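Local coordinates for peptide amidase (Stenotrophomonas maltophilia, PDB 1M22), which probably hydrolyses amide bonds as a peptide amidase of the amidase signature family, working through a serine nucleophile, at residues T29-Q32 and A33-R37; E61-E64 and R65-R69. One frame throughout, in Å; residues are numbered along the deposited sequence.

Contact 1. Residues T29-Q32 and A33-R37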
# COMPACT_ATOMS: atom_id res chain seq x y z
N THR A 29 -3.36 16.85 -20.65
CA THR A 29 -1.92 16.93 -20.92
C THR A 29 -1.16 16.06 -19.92
O THR A 29 -0.29 15.27 -20.29
CB THR A 29 -1.42 18.38 -20.82
OG1 THR A 29 -2.08 19.19 -21.80
CG2 THR A 29 0.08 18.45 -21.05
N LEU A 30 -1.50 16.21 -18.64
CA LEU A 30 -0.85 15.44 -17.58
C LEU A 30 -1.11 13.94 -17.77
O LEU A 30 -0.18 13.13 -17.68
CB LEU A 30 -1.37 15.91 -16.22
CG LEU A 30 -0.77 15.28 -14.96
CD1 LEU A 30 0.74 15.46 -14.95
CD2 LEU A 30 -1.39 15.95 -13.74
N THR A 31 -2.36 13.59 -18.03
CA THR A 31 -2.74 12.20 -18.23
C THR A 31 -2.01 11.58 -19.42
O THR A 31 -1.46 10.48 -19.31
CB THR A 31 -4.27 12.09 -18.43
OG1 THR A 31 -4.93 12.49 -17.23
CG2 THR A 31 -4.67 10.66 -18.77
N GLN A 32 -1.99 12.27 -20.55
CA GLN A 32 -1.31 11.73 -21.72
C GLN A 32 0.20 11.63 -21.50
O GLN A 32 0.85 10.75 -22.05
CB GLN A 32 -1.64 12.56 -22.96
CG GLN A 32 -3.13 12.57 -23.27
CD GLN A 32 -3.44 12.93 -24.72
OE1 GLN A 32 -3.54 12.05 -25.58
NE2 GLN A 32 -3.60 14.21 -24.99
N ALA A 33 0.75 12.53 -20.68
CA ALA A 33 2.18 12.50 -20.39
C ALA A 33 2.51 11.22 -19.63
O ALA A 33 3.50 10.55 -19.92
CB ALA A 33 2.58 13.71 -19.57
N TYR A 34 1.68 10.87 -18.64
CA TYR A 34 1.91 9.65 -17.89
C TYR A 34 1.74 8.42 -18.78
O TYR A 34 2.53 7.48 -18.69
CB TYR A 34 0.95 9.56 -16.70
CG TYR A 34 1.32 10.44 -15.52
CD1 TYR A 34 2.59 10.35 -14.94
CD2 TYR A 34 0.40 11.31 -14.96
CE1 TYR A 34 2.93 11.12 -13.82
CE2 TYR A 34 0.72 12.09 -13.84
CZ TYR A 34 1.98 11.99 -13.28
OH TYR A 34 2.30 12.73 -12.17
N LEU A 35 0.73 8.43 -19.64
CA LEU A 35 0.49 7.30 -20.53
C LEU A 35 1.67 7.08 -21.47
O LEU A 35 2.04 5.94 -21.75
CB LEU A 35 -0.80 7.52 -21.33
CG LEU A 35 -2.09 7.42 -20.51
CD1 LEU A 35 -3.28 7.81 -21.37
CD2 LEU A 35 -2.25 6.01 -19.97
N GLN A 36 2.26 8.17 -21.94
CA GLN A 36 3.41 8.06 -22.84
C GLN A 36 4.60 7.48 -22.08
O GLN A 36 5.36 6.67 -22.62
CB GLN A 36 3.76 9.44 -23.42
CG GLN A 36 4.87 9.40 -24.45
CD GLN A 36 5.06 10.74 -25.14
OE1 GLN A 36 4.13 11.29 -25.73
NE2 GLN A 36 6.28 11.28 -25.06
N ARG A 37 4.77 7.90 -20.83
CA ARG A 37 5.87 7.41 -20.00
C ARG A 37 5.66 5.93 -19.68
O ARG A 37 6.62 5.15 -19.65
CB ARG A 37 5.97 8.24 -18.72
CG ARG A 37 7.23 7.99 -17.90
CD ARG A 37 7.38 9.04 -16.81
NE ARG A 37 8.44 8.73 -15.86
CZ ARG A 37 9.74 8.94 -16.06
NH1 ARG A 37 10.17 9.48 -17.19
NH2 ARG A 37 10.61 8.61 -15.12

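Contact 2. Residues E61-E64 and R65-R69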
# COMPACT_ATOMS: atom_id res chain seq x y z
N GLU A 61 -12.04 10.65 -19.18
CA GLU A 61 -12.18 11.15 -17.82
C GLU A 61 -11.42 12.46 -17.65
O GLU A 61 -11.96 13.43 -17.10
CB GLU A 61 -11.67 10.10 -16.82
CG GLU A 61 -12.63 8.94 -16.60
CD GLU A 61 -12.06 7.85 -15.69
OE1 GLU A 61 -11.43 8.17 -14.66
OE2 GLU A 61 -12.27 6.65 -16.01
N ALA A 62 -10.18 12.50 -18.11
CA ALA A 62 -9.37 13.70 -18.00
C ALA A 62 -10.02 14.87 -18.73
O ALA A 62 -10.06 15.99 -18.21
CB ALA A 62 -7.97 13.44 -18.56
N ALA A 63 -10.54 14.61 -19.93
CA ALA A 63 -11.19 15.65 -20.72
C ALA A 63 -12.45 16.18 -20.05
O ALA A 63 -12.77 17.36 -20.16
CB ALA A 63 -11.51 15.12 -22.11
N GLU A 64 -13.16 15.31 -19.35
CA GLU A 64 -14.38 15.72 -18.67
C GLU A 64 -14.00 16.58 -17.46
O GLU A 64 -14.67 17.57 -17.17
CB GLU A 64 -15.18 14.50 -18.22
CG GLU A 64 -16.60 14.82 -17.76
CD GLU A 64 -17.41 15.55 -18.83
OE1 GLU A 64 -17.39 15.11 -20.00
OE2 GLU A 64 -18.07 16.55 -18.49
N ARG A 65 -12.92 16.22 -16.77
CA ARG A 65 -12.49 17.01 -15.62
C ARG A 65 -12.07 18.40 -16.11
O ARG A 65 -12.31 19.39 -15.43
CB ARG A 65 -11.31 16.35 -14.90
CG ARG A 65 -11.52 14.91 -14.39
CD ARG A 65 -12.59 14.71 -13.32
NE ARG A 65 -13.92 14.68 -13.86
CZ ARG A 65 -14.76 13.70 -14.16
NH1 ARG A 65 -14.55 12.40 -14.01
NH2 ARG A 65 -15.89 14.12 -14.68
N ASP A 66 -11.44 18.47 -17.28
CA ASP A 66 -11.03 19.76 -17.82
C ASP A 66 -12.24 20.60 -18.23
O ASP A 66 -12.25 21.81 -18.03
CB ASP A 66 -10.08 19.59 -19.01
CG ASP A 66 -8.69 19.14 -18.60
OD1 ASP A 66 -8.30 19.41 -17.44
OD2 ASP A 66 -7.98 18.54 -19.43
N ARG A 67 -13.26 19.96 -18.80
CA ARG A 67 -14.47 20.69 -19.18
C ARG A 67 -15.12 21.25 -17.91
O ARG A 67 -15.56 22.41 -17.89
CB ARG A 67 -15.45 19.78 -19.92
CG ARG A 67 -15.13 19.60 -21.41
CD ARG A 67 -16.24 18.84 -22.14
NE ARG A 67 -16.21 17.40 -21.87
CZ ARG A 67 -15.38 16.54 -22.46
NH1 ARG A 67 -14.52 16.96 -23.38
NH2 ARG A 67 -15.43 15.26 -22.14
N GLU A 68 -15.16 20.45 -16.86
CA GLU A 68 -15.74 20.89 -15.60
C GLU A 68 -14.95 22.08 -15.05
O GLU A 68 -15.54 23.05 -14.56
CB GLU A 68 -15.75 19.75 -14.57
CG GLU A 68 -16.61 18.57 -14.98
CD GLU A 68 -16.50 17.39 -14.03
OE1 GLU A 68 -15.46 17.27 -13.33
OE2 GLU A 68 -17.43 16.56 -13.99
N ARG A 69 -13.63 22.01 -15.14
CA ARG A 69 -12.79 23.10 -14.65
C ARG A 69 -13.09 24.38 -15.43
O ARG A 69 -13.27 25.44 -14.83
CB ARG A 69 -11.31 22.74 -14.80
CG ARG A 69 -10.36 23.81 -14.25
CD ARG A 69 -8.90 23.42 -14.44
NE ARG A 69 -8.52 22.25 -13.65
CZ ARG A 69 -8.20 22.27 -12.36
NH1 ARG A 69 -8.21 23.41 -11.68
NH2 ARG A 69 -7.87 21.14 -11.75
O HOH W 1 -19.30 16.59 -16.05

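Contact 1. Residues T29-Q32 and A33-R37
Leu-30 lays its CD1 methyl alongside the ring of Tyr-34, one turn further along the same helix. The two side chains run side by side and point the same way. Leu-30 CD1 comes to 3.5 Å from Tyr-34 CE2, and Leu-30 CG lies 3.7 Å from the same ring carbon. The branch reaches that place because Leu-30 CG is anti to the backbone N (chi1 -177°). Tyr-34 CG takes the other course, anti to its carbonyl carbon, and the inner part of the ring then passes obliquely by the backbone of the preceding turn. Tyr-34 CD2 sits 3.3 Å from Leu-30 O. That oxygen also accepts the hydrogen bond from Tyr-34 N.

Thr-31 and Leu-35 form a second, looser pair. They too lie side by side, with CG2 of Thr-31 4.1 Å from CD1 of Leu-35. The hydroxyl of Thr-31 is not part of this pair; it is hydrogen-bonded to Ser-27 O, a turn earlier. Leu-35 CG also lies 3.3 Å from Thr-31 O, the oxygen that accepts from Leu-35 N.

The backbone is plain alpha-helix. Ala-33 N bonds to Thr-29 O and Gln-36 N to Gln-32 O, which completes four successive i to i+4 bonds.

This is intrahelical packing within helix 27-43. Leu-30, Thr-31 and Tyr-34 touch Pro-82 of strand 82-86, while Thr-31, Tyr-34 and Leu-35 rest on Leu-125 of strand 123-128. Thr-31 and Gln-32 also meet helix 58-70.

Contact 2. Residues E61-E64 and R65-R69
Glu-61 receives the chain of Arg-65 against its carbonyl oxygen: Arg-65 CG is 3.1 Å from Glu-61 O, which also accepts from Arg-65 N. The carboxylate of Glu-61 turns to Asn-55, Arg-118 and Val-124 N. Ala-62 O accepts from Asp-66 N. Ala-63 O takes the bond from Arg-67 N and also lies over the centre of the Arg-67 guanidinium, 3.6 Å above its plane.

Glu-64 OE1 takes both bonds of a salt bridge with Arg-67. Arg-67 NH2 donates to Glu-64 OE1 at 2.9 Å, and Arg-67 NE to the same Glu-64 OE1 at 3.2 Å. The oxygen lies in the guanidinium plane, but both nitrogens meet it from one face of the carboxylate, whose plane is turned 61° to the guanidinium. The bend at Arg-67 chi3 (-76°) folds the group back over the preceding turn. Glu-64 CG also packs 3.2 Å from Arg-65 NH2.

A water donates to OE2 of both Glu-64 and Glu-68, linking two probably like-charged groups. Arg-65 spreads its salt bridge over both Glu-68 oxygens, NE to OE1 and NH2 to OE2; Arg-75 also bridges to OE2, probably offsetting the charge.

On helix 58-70, Ala-62 and Ala-63 face helix 27-43, and Glu-61 reaches the backbone of strand 123-128.

How the contacts relate
Contact 1 lies on helix 27-43 and contact 2 on helix 58-70, so they follow in series along the chain, with strand 51-54 between the two helices in sequence. Their centres are about 15 Å apart. They touch where Thr-31 OG1 packs 3.5 Å from Ala-62 CB. Asp-66 adds a polar tie by accepting from the backbone N of Ser-27 and Thr-28 at the start of helix 27-43. Both helices also reach strand 123-128, next to the outermost strand 51-54 in the mixed sheet. The pair therefore packs at this end of the amidase fold, away from the annotated catalytic residues.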